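PDB 6LKR: C-type lectin domain family 4, member b1 from Mus musculus, which probably acts as a calcium-dependent lectin-type receptor of immune cells that binds carbohydrate ligands and may modulate dendritic-cell maturation. Local coordinates for residues A[97-100]-A[101-104]; A[68-71]-A[72-76]; A[44-47]-A[48-52]. All coordinates share one frame; numbering follows the deposited sequence. Where two conformers were deposited one is given.

Interaction 1: residues A[97-100]-A[101-104]. With CA (calcium ion), chain D.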
ATOM      1  N   SER A  97      23.346  -3.033   4.161  1.00 26.33           N
ATOM      2  CA  SER A  97      24.795  -3.323   4.300  1.00 27.79           C
ATOM      3  C   SER A  97      25.119  -4.810   4.101  1.00 30.98           C
ATOM      4  O   SER A  97      26.272  -5.091   3.737  1.00 29.61           O
ATOM      5  CB  SER A  97      25.305  -2.816   5.622  1.00 26.75           C
ATOM      6  OG  SER A  97      24.728  -3.529   6.705  1.00 28.57           O
ATOM      7  N   SER A  98      24.183  -5.741   4.308  1.00 28.37           N
ATOM      8  CA  SER A  98      24.528  -7.190   4.316  1.00 29.85           C
ATOM      9  C   SER A  98      23.350  -8.074   3.895  1.00 29.35           C
ATOM     10  O   SER A  98      22.269  -7.969   4.497  1.00 29.32           O
ATOM     11  CB  SER A  98      25.039  -7.607   5.660  1.00 34.12           C
ATOM     12  OG  SER A  98      25.211  -9.018   5.699  1.00 39.14           O
ATOM     13  N   ASP A  99      23.604  -9.011   2.981  1.00 32.64           N
ATOM     14  CA  ASP A  99      22.585 -10.001   2.554  1.00 34.81           C
ATOM     15  C   ASP A  99      22.232 -10.945   3.710  1.00 32.62           C
ATOM     16  O   ASP A  99      21.200 -11.596   3.587  1.00 33.22           O
ATOM     17  CB  ASP A  99      23.006 -10.788   1.318  1.00 33.89           C
ATOM     18  CG  ASP A  99      21.809 -11.344   0.570  1.00 33.17           C
ATOM     19  OD1 ASP A  99      20.826 -10.592   0.406  1.00 30.33           O
ATOM     20  OD2 ASP A  99      21.857 -12.532   0.172  1.00 34.68           O
ATOM     21  N   ASN A 100      23.022 -11.006   4.787  1.00 27.99           N
ATOM     22  CA  ASN A 100      22.680 -11.861   5.959  0.51 32.43           C
ATOM     23  C   ASN A 100      21.689 -11.130   6.876  1.00 34.91           C
ATOM     24  O   ASN A 100      21.125 -11.797   7.753  1.00 38.98           O
ATOM     25  CB  ASN A 100      23.916 -12.351   6.717  0.51 33.81           C
ATOM     26  CG  ASN A 100      24.202 -13.814   6.460  0.51 39.17           C
ATOM     27  OD1 ASN A 100      23.288 -14.595   6.195  0.51 40.15           O
ATOM     28  ND2 ASN A 100      25.467 -14.201   6.528  0.51 45.23           N
ATOM     29  N   GLU A 101      21.475  -9.832   6.665  1.00 30.67           N
ATOM     30  CA  GLU A 101      20.526  -9.013   7.466  1.00 28.54           C
ATOM     31  C   GLU A 101      19.210  -8.909   6.691  1.00 30.69           C
ATOM     32  O   GLU A 101      19.178  -8.182   5.671  1.00 31.70           O
ATOM     33  CB  GLU A 101      21.143  -7.651   7.766  1.00 26.85           C
ATOM     34  CG  GLU A 101      22.378  -7.749   8.638  1.00 28.51           C
ATOM     35  CD  GLU A 101      23.015  -6.419   8.987  1.00 33.80           C
ATOM     36  OE1 GLU A 101      23.524  -6.303  10.108  1.00 37.97           O
ATOM     37  OE2 GLU A 101      22.999  -5.502   8.143  1.00 33.01           O
ATOM     38  N   LYS A 102      18.167  -9.610   7.152  1.00 27.58           N
ATOM     39  CA  LYS A 102      16.914  -9.808   6.371  1.00 25.47           C
ATOM     40  C   LYS A 102      15.758  -8.946   6.904  1.00 27.80           C
ATOM     41  O   LYS A 102      14.725  -8.887   6.223  1.00 27.14           O
ATOM     42  CB  LYS A 102      16.548 -11.293   6.361  1.00 26.97           C
ATOM     43  CG  LYS A 102      17.573 -12.199   5.690  1.00 30.66           C
ATOM     44  CD  LYS A 102      17.806 -11.857   4.237  1.00 29.95           C
ATOM     45  CE  LYS A 102      18.566 -12.922   3.481  1.00 34.77           C
ATOM     46  NZ  LYS A 102      19.060 -12.412   2.178  1.00 30.76           N
ATOM     47  N   CYS A 103      15.919  -8.289   8.051  1.00 24.44           N
ATOM     48  CA  CYS A 103      14.870  -7.452   8.684  1.00 26.03           C
ATOM     49  C   CYS A 103      15.376  -6.017   8.788  1.00 26.00           C
ATOM     50  O   CYS A 103      16.582  -5.780   8.568  1.00 30.63           O
ATOM     51  CB  CYS A 103      14.457  -8.009  10.041  1.00 27.50           C
ATOM     52  SG  CYS A 103      13.563  -9.577   9.895  1.00 30.46           S
ATOM     53  N   VAL A 104      14.467  -5.082   9.042  1.00 24.68           N
ATOM     54  CA  VAL A 104      14.743  -3.627   8.889  1.00 24.03           C
ATOM     55  C   VAL A 104      14.280  -2.902  10.145  1.00 24.06           C
ATOM     56  O   VAL A 104      13.158  -3.163  10.624  1.00 25.04           O
ATOM     57  CB  VAL A 104      14.098  -3.055   7.614  1.00 25.45           C
ATOM     58  CG1 VAL A 104      14.393  -1.573   7.430  1.00 23.93           C
ATOM     59  CG2 VAL A 104      14.560  -3.825   6.390  1.00 26.14           C
TER
HETATM   60 CA    CA D 302      22.853  -3.062   8.225  1.00 28.17          CA
HETATM   61  O   HOH W   1      18.376 -11.686   9.283  1.00 33.40           O
HETATM   62  O   HOH W   2      23.748  -3.489  10.305  1.00 46.28           O
HETATM   63  O   HOH W   3      24.831  -1.687   9.281  1.00 40.42           O

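Interaction 2: residues A[68-71]-A[72-76]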
ATOM      1  N   LEU A  68       9.260  -4.372   6.982  1.00 23.89           N
ATOM      2  CA  LEU A  68      10.021  -4.606   5.731  1.00 21.03           C
ATOM      3  C   LEU A  68      10.989  -5.764   5.981  1.00 29.49           C
ATOM      4  O   LEU A  68      11.705  -5.741   6.989  1.00 24.05           O
ATOM      5  CB  LEU A  68      10.778  -3.335   5.333  1.00 24.53           C
ATOM      6  CG  LEU A  68      11.377  -3.343   3.923  1.00 26.05           C
ATOM      7  CD1 LEU A  68      10.283  -3.383   2.864  1.00 21.98           C
ATOM      8  CD2 LEU A  68      12.259  -2.127   3.694  1.00 26.79           C
ATOM      9  N   TRP A  69      11.003  -6.754   5.096  1.00 23.66           N
ATOM     10  CA  TRP A  69      11.925  -7.902   5.234  1.00 23.97           C
ATOM     11  C   TRP A  69      12.370  -8.357   3.850  1.00 22.88           C
ATOM     12  O   TRP A  69      11.665  -8.104   2.857  1.00 26.54           O
ATOM     13  CB  TRP A  69      11.303  -9.038   6.056  1.00 26.26           C
ATOM     14  CG  TRP A  69      10.107  -9.673   5.425  1.00 33.98           C
ATOM     15  CD1 TRP A  69       8.861  -9.133   5.293  1.00 32.60           C
ATOM     16  CD2 TRP A  69      10.028 -11.001   4.872  1.00 34.55           C
ATOM     17  NE1 TRP A  69       8.024 -10.017   4.666  1.00 33.83           N
ATOM     18  CE2 TRP A  69       8.707 -11.174   4.405  1.00 32.36           C
ATOM     19  CE3 TRP A  69      10.940 -12.048   4.718  1.00 32.26           C
ATOM     20  CZ2 TRP A  69       8.279 -12.354   3.799  1.00 38.20           C
ATOM     21  CZ3 TRP A  69      10.519 -13.211   4.106  1.00 40.18           C
ATOM     22  CH2 TRP A  69       9.208 -13.359   3.654  1.00 39.53           C
ATOM     23  N   ASP A  70      13.522  -9.009   3.817  1.00 28.80           N
ATOM     24  CA  ASP A  70      14.157  -9.469   2.562  1.00 29.60           C
ATOM     25  C   ASP A  70      13.713 -10.912   2.320  1.00 28.85           C
ATOM     26  O   ASP A  70      14.128 -11.792   3.094  1.00 26.61           O
ATOM     27  CB  ASP A  70      15.670  -9.303   2.656  1.00 28.09           C
ATOM     28  CG  ASP A  70      16.385  -9.721   1.392  1.00 27.29           C
ATOM     29  OD1 ASP A  70      15.693 -10.090   0.417  1.00 25.60           O
ATOM     30  OD2 ASP A  70      17.620  -9.656   1.396  1.00 27.13           O
ATOM     31  N   THR A  71      12.901 -11.115   1.283  1.00 26.62           N
ATOM     32  CA  THR A  71      12.318 -12.418   0.881  1.00 29.87           C
ATOM     33  C   THR A  71      13.346 -13.205   0.059  1.00 33.44           C
ATOM     34  O   THR A  71      13.098 -14.379  -0.205  1.00 33.20           O
ATOM     35  CB  THR A  71      11.004 -12.202   0.121  1.00 32.60           C
ATOM     36  OG1 THR A  71      11.289 -11.637  -1.158  1.00 38.49           O
ATOM     37  CG2 THR A  71      10.051 -11.270   0.838  1.00 39.05           C
ATOM     38  N   GLY A  72      14.464 -12.589  -0.330  1.00 29.04           N
ATOM     39  CA  GLY A  72      15.496 -13.269  -1.141  1.00 31.34           C
ATOM     40  C   GLY A  72      16.864 -12.633  -0.970  1.00 29.62           C
ATOM     41  O   GLY A  72      17.529 -12.886   0.057  1.00 30.04           O
ATOM     42  N   HIS A  73      17.268 -11.839  -1.956  1.00 30.31           N
ATOM     43  CA  HIS A  73      18.565 -11.118  -2.005  1.00 26.50           C
ATOM     44  C   HIS A  73      18.284  -9.654  -2.306  1.00 30.04           C
ATOM     45  O   HIS A  73      18.256  -9.282  -3.488  1.00 29.24           O
ATOM     46  CB  HIS A  73      19.486 -11.802  -3.015  1.00 32.91           C
ATOM     47  CG  HIS A  73      19.596 -13.249  -2.709  1.00 32.06           C
ATOM     48  ND1 HIS A  73      20.213 -13.690  -1.557  1.00 31.18           N
ATOM     49  CD2 HIS A  73      19.085 -14.337  -3.323  1.00 33.23           C
ATOM     50  CE1 HIS A  73      20.130 -15.001  -1.500  1.00 33.92           C
ATOM     51  NE2 HIS A  73      19.441 -15.425  -2.574  1.00 34.33           N
ATOM     52  N   ARG A  74      18.036  -8.874  -1.253  1.00 31.31           N
ATOM     53  CA  ARG A  74      17.611  -7.453  -1.344  1.00 31.97           C
ATOM     54  C   ARG A  74      16.242  -7.397  -2.033  1.00 27.79           C
ATOM     55  O   ARG A  74      15.949  -6.376  -2.671  1.00 30.18           O
ATOM     56  CB  ARG A  74      18.660  -6.614  -2.090  1.00 28.41           C
ATOM     57  CG  ARG A  74      20.107  -6.883  -1.687  1.00 27.69           C
ATOM     58  CD  ARG A  74      20.483  -6.482  -0.269  1.00 29.31           C
ATOM     59  NE  ARG A  74      19.975  -7.404   0.739  1.00 27.88           N
ATOM     60  CZ  ARG A  74      20.137  -7.270   2.051  1.00 30.76           C
ATOM     61  NH1 ARG A  74      20.843  -6.269   2.541  1.00 24.56           N
ATOM     62  NH2 ARG A  74      19.589  -8.148   2.874  1.00 27.20           N
ATOM     63  N   GLN A  75      15.453  -8.471  -1.941  1.00 29.07           N
ATOM     64  CA  GLN A  75      14.063  -8.523  -2.467  0.61 28.58           C
ATOM     65  C   GLN A  75      13.119  -8.122  -1.323  1.00 31.49           C
ATOM     66  O   GLN A  75      12.396  -8.991  -0.787  1.00 27.94           O
ATOM     67  CB  GLN A  75      13.824  -9.891  -3.106  0.61 30.93           C
ATOM     68  CG  GLN A  75      14.719 -10.094  -4.326  0.61 33.61           C
ATOM     69  CD  GLN A  75      14.803 -11.524  -4.794  0.61 35.07           C
ATOM     70  OE1 GLN A  75      15.725 -12.260  -4.440  0.61 26.92           O
ATOM     71  NE2 GLN A  75      13.822 -11.922  -5.587  0.61 41.61           N
ATOM     72  N   TRP A  76      13.175  -6.840  -0.965  1.00 28.57           N
ATOM     73  CA  TRP A  76      12.420  -6.227   0.156  1.00 27.26           C
ATOM     74  C   TRP A  76      10.922  -6.357  -0.116  1.00 29.88           C
ATOM     75  O   TRP A  76      10.476  -6.050  -1.228  1.00 28.18           O
ATOM     76  CB  TRP A  76      12.860  -4.773   0.364  1.00 25.13           C
ATOM     77  CG  TRP A  76      14.336  -4.650   0.580  1.00 27.34           C
ATOM     78  CD1 TRP A  76      15.263  -4.162  -0.297  1.00 28.74           C
ATOM     79  CD2 TRP A  76      15.074  -5.098   1.729  1.00 25.15           C
ATOM     80  NE1 TRP A  76      16.518  -4.253   0.240  1.00 27.09           N
ATOM     81  CE2 TRP A  76      16.434  -4.815   1.484  1.00 28.25           C
ATOM     82  CE3 TRP A  76      14.718  -5.671   2.955  1.00 27.44           C
ATOM     83  CZ2 TRP A  76      17.434  -5.105   2.408  1.00 28.38           C
ATOM     84  CZ3 TRP A  76      15.707  -5.952   3.871  1.00 27.22           C
ATOM     85  CH2 TRP A  76      17.046  -5.675   3.600  1.00 28.37           C
TER

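Interaction 3: residues A[44-47]-A[48-52]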
ATOM      1  N   VAL A  44       4.229  -0.068   7.550  1.00 22.23           N
ATOM      2  CA  VAL A  44       4.488  -0.182   6.094  1.00 21.41           C
ATOM      3  C   VAL A  44       4.623   1.253   5.584  1.00 24.34           C
ATOM      4  O   VAL A  44       3.601   1.973   5.557  1.00 23.78           O
ATOM      5  CB  VAL A  44       3.348  -0.960   5.419  1.00 24.29           C
ATOM      6  CG1 VAL A  44       3.442  -0.905   3.905  1.00 20.54           C
ATOM      7  CG2 VAL A  44       3.291  -2.399   5.917  1.00 22.93           C
ATOM      8  N   ILE A  45       5.847   1.681   5.285  1.00 27.45           N
ATOM      9  CA  ILE A  45       6.187   3.127   5.126  1.00 23.26           C
ATOM     10  C   ILE A  45       6.296   3.425   3.634  1.00 28.37           C
ATOM     11  O   ILE A  45       7.347   3.122   3.048  1.00 26.51           O
ATOM     12  CB  ILE A  45       7.464   3.495   5.906  1.00 23.26           C
ATOM     13  CG1 ILE A  45       7.387   2.980   7.344  1.00 25.14           C
ATOM     14  CG2 ILE A  45       7.703   5.002   5.846  1.00 22.80           C
ATOM     15  CD1 ILE A  45       8.574   3.337   8.212  1.00 24.37           C
ATOM     16  N   HIS A  46       5.242   3.999   3.050  1.00 28.34           N
ATOM     17  CA  HIS A  46       5.125   4.188   1.581  1.00 30.64           C
ATOM     18  C   HIS A  46       5.587   5.575   1.132  1.00 35.81           C
ATOM     19  O   HIS A  46       5.821   5.719  -0.081  1.00 33.27           O
ATOM     20  CB  HIS A  46       3.700   3.884   1.115  1.00 25.36           C
ATOM     21  CG  HIS A  46       3.487   2.421   0.924  1.00 29.01           C
ATOM     22  ND1 HIS A  46       4.399   1.636   0.236  1.00 32.15           N
ATOM     23  CD2 HIS A  46       2.502   1.592   1.330  1.00 28.59           C
ATOM     24  CE1 HIS A  46       3.976   0.384   0.238  1.00 29.69           C
ATOM     25  NE2 HIS A  46       2.820   0.332   0.900  1.00 29.07           N
ATOM     26  N   SER A  47       5.720   6.544   2.045  1.00 27.72           N
ATOM     27  CA  SER A  47       5.891   7.979   1.693  1.00 26.14           C
ATOM     28  C   SER A  47       6.768   8.700   2.714  1.00 29.68           C
ATOM     29  O   SER A  47       6.867   8.226   3.860  1.00 25.73           O
ATOM     30  CB  SER A  47       4.558   8.674   1.589  1.00 25.31           C
ATOM     31  OG  SER A  47       3.975   8.824   2.875  1.00 28.98           O
ATOM     32  N   GLN A  48       7.309   9.851   2.314  1.00 26.84           N
ATOM     33  CA  GLN A  48       8.012  10.795   3.220  1.00 30.64           C
ATOM     34  C   GLN A  48       7.092  11.176   4.385  1.00 24.62           C
ATOM     35  O   GLN A  48       7.574  11.241   5.522  1.00 25.86           O
ATOM     36  CB  GLN A  48       8.451  12.046   2.460  1.00 33.30           C
ATOM     37  CG  GLN A  48       9.243  13.014   3.329  1.00 28.67           C
ATOM     38  CD  GLN A  48      10.656  12.550   3.550  1.00 33.79           C
ATOM     39  OE1 GLN A  48      11.422  12.404   2.601  1.00 34.25           O
ATOM     40  NE2 GLN A  48      11.023  12.338   4.806  1.00 31.80           N
ATOM     41  N   GLU A  49       5.812  11.416   4.106  1.00 24.03           N
ATOM     42  CA  GLU A  49       4.812  11.842   5.120  0.60 25.22           C
ATOM     43  C   GLU A  49       4.687  10.756   6.204  1.00 24.60           C
ATOM     44  O   GLU A  49       4.706  11.104   7.402  1.00 23.56           O
ATOM     45  CB  GLU A  49       3.489  12.149   4.410  0.60 24.67           C
ATOM     46  CG  GLU A  49       3.551  13.378   3.508  0.60 29.11           C
ATOM     47  CD  GLU A  49       4.252  13.269   2.158  0.60 36.29           C
ATOM     48  OE1 GLU A  49       4.484  12.136   1.658  0.60 25.16           O
ATOM     49  OE2 GLU A  49       4.566  14.342   1.591  0.60 42.68           O
ATOM     50  N   GLU A  50       4.594   9.493   5.798  1.00 22.77           N
ATOM     51  CA  GLU A  50       4.465   8.362   6.751  1.00 23.84           C
ATOM     52  C   GLU A  50       5.769   8.215   7.539  1.00 25.43           C
ATOM     53  O   GLU A  50       5.703   8.049   8.762  1.00 25.03           O
ATOM     54  CB  GLU A  50       4.105   7.078   6.013  1.00 24.70           C
ATOM     55  CG  GLU A  50       2.690   7.088   5.485  1.00 27.06           C
ATOM     56  CD  GLU A  50       2.358   5.943   4.547  1.00 34.88           C
ATOM     57  OE1 GLU A  50       3.021   4.890   4.645  1.00 27.27           O
ATOM     58  OE2 GLU A  50       1.424   6.109   3.727  1.00 35.84           O
ATOM     59  N   GLN A  51       6.916   8.284   6.863  1.00 22.08           N
ATOM     60  CA  GLN A  51       8.246   8.192   7.515  1.00 21.56           C
ATOM     61  C   GLN A  51       8.335   9.280   8.591  1.00 23.79           C
ATOM     62  O   GLN A  51       8.754   8.968   9.736  1.00 25.13           O
ATOM     63  CB  GLN A  51       9.351   8.330   6.466  1.00 22.84           C
ATOM     64  CG  GLN A  51      10.760   8.438   7.042  1.00 25.67           C
ATOM     65  CD  GLN A  51      11.321   7.138   7.563  1.00 26.47           C
ATOM     66  OE1 GLN A  51      10.676   6.092   7.536  1.00 27.31           O
ATOM     67  NE2 GLN A  51      12.555   7.199   8.048  1.00 27.38           N
ATOM     68  N   ASP A  52       7.963  10.514   8.240  1.00 23.25           N
ATOM     69  CA  ASP A  52       8.041  11.680   9.159  1.00 21.99           C
ATOM     70  C   ASP A  52       7.073  11.449  10.322  1.00 23.96           C
ATOM     71  O   ASP A  52       7.482  11.625  11.495  1.00 26.27           O
ATOM     72  CB  ASP A  52       7.762  12.991   8.426  1.00 22.45           C
ATOM     73  CG  ASP A  52       8.844  13.403   7.441  1.00 33.61           C
ATOM     74  OD1 ASP A  52       9.909  12.754   7.419  1.00 34.58           O
ATOM     75  OD2 ASP A  52       8.610  14.378   6.708  1.00 34.92           O
TER
HETATM   76  O   HOH W   4       1.297   8.791   2.776  1.00 49.87           O

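Interaction 1: residues A[97-100]-A[101-104]
In the calcium site on the long loop of this C-type lectin fold, S97, the last residue of the Glu-Pro-Ser motif, and E101 supply two of the five protein ligands, placing one oxygen each on the metal. S97 OG sits 2.5 Å from the calcium and E101 OE2 2.4 Å from it, so the two oxygens lie side by side through sharing the ion. E101 keeps CG beside its backbone N (chi1 -64°) and runs extended from there, which carries the carboxylate past S98 CB to the metal. Its other oxygen, OE1, is 2.8 Å from a water that donates to it and is itself bound to the calcium. E95, N117 and D118 supply the remaining protein ligands. A type I turn from S98 to E101 lies between the two ligands, closed by E101 N to S98 O (3.0 Å), while S98 OG takes N100 N at 3.1 Å as an ST turn. Beyond the turn K102 bends back at chi2 so that NZ meets D99 O in the carbonyl plane at 2.7 Å and makes a salt bridge to D99 OD1 at 3.1 Å; D99 OD2 turns instead to H73 ND1. NZ also pairs with D70 OD2 and G72 O, and so dense an oxygen shell would probably keep the amine charged. Monodentate binding by E101 and two metal-bound waters suggest positions that sugar hydroxyls could take over, as in related lectins.

Interaction 2: residues A[68-71]-A[72-76]
D70 is gripped by the turn that follows it, its carboxylate oxygens taking donors from G72, R74 and Q75. OD1 accepts G72 N at 2.9 Å, an Asx turn, and Q75 N also at 2.9 Å, the two arriving from opposite faces of the carboxylate plane. OD2 takes R74 N on its syn side at 2.8 Å and R74 NH2 on its anti side at 2.9 Å, the latter close to the guanidinium plane and part of a salt bridge. With CG anti to the backbone N (chi1 -179°), the carboxylate points into the turn, where three backbone amides and R74 NH2 hold it. The same side chain lays its CB over one face of W76, 3.9 Å from the six-membered ring centroid, a CH-pi contact, and L68 CD1 packs on W76 CB. T71 closes the base of the turn: its N and OG1 both donate to Q75 O. One shell out, K102 NZ is a further partner of OD2, R74 NH2 also donates to E101 O and NH1 makes a salt bridge to D118, while W76 CZ2 lies over the guanidinium face. The turn joins strand 64-70 to its antiparallel neighbour 76-78; D70 N donates to K102 O, just ahead of strand 103-109, and W69 meets W28 of helix 28-37.

Interaction 3: residues A[44-47]-A[48-52]
S47 is the N-cap of helix 48-56, and its OG accepts the amide of E50 at 3.1 Å, a nearly straight bond. The hydroxyl reaches it by lying between its own N and carbonyl carbon (chi1 71°). The inner side of this helix start is close-packed. Q51 N closes the first helical turn on S47 O at 3.0 Å, and I45 CG2 lies against that same amide nitrogen, with I45 CD1 beside Q51 OE1; W116 NE1 satisfies that oxygen. E50 sends its extended side chain back along the incoming loop to accept H46 N on OE1 at 2.9 Å, the N-H pointing almost directly at the oxygen (177°) but from above the carboxylate plane. E50 thus bonds the loop twice, through its N to S47 and through OE1 to H46, while the H46 ring bonds T82 OG1 through NE2 and meets W78 edge-to-face. Toward solvent the grip slackens: a water links S47 OG with E50 OE2, and E49 is exposed and modelled in two conformers. Q48 and D52, both exposed, pair along the outer helix surface, Q48 NE2 donating in its amide plane to the syn side of D52 OD1 at 2.9 Å.

Interactions 1 and 2 form one polar unit beside the calcium, their centres about 8 Å apart. D99 OD2 and H73 ND1 are probably hydrogen-bonded at 2.7 Å, as are K102 NZ and G72 O, also at 2.7 Å, so the turn at 72-76 and the loop at 97-102 are bonded to each other. Strands 64-70 and 103-109, neighbours in the sheet, lead into and out of this pair. R74 adds a second-shell link, reaching the metal ligand D118 from a side chain about 7 Å from the calcium. Interaction 3 stands apart at the start of helix 48-56, and its nearest atoms stay about 6 Å from interaction 2 and about 8 Å from interaction 1.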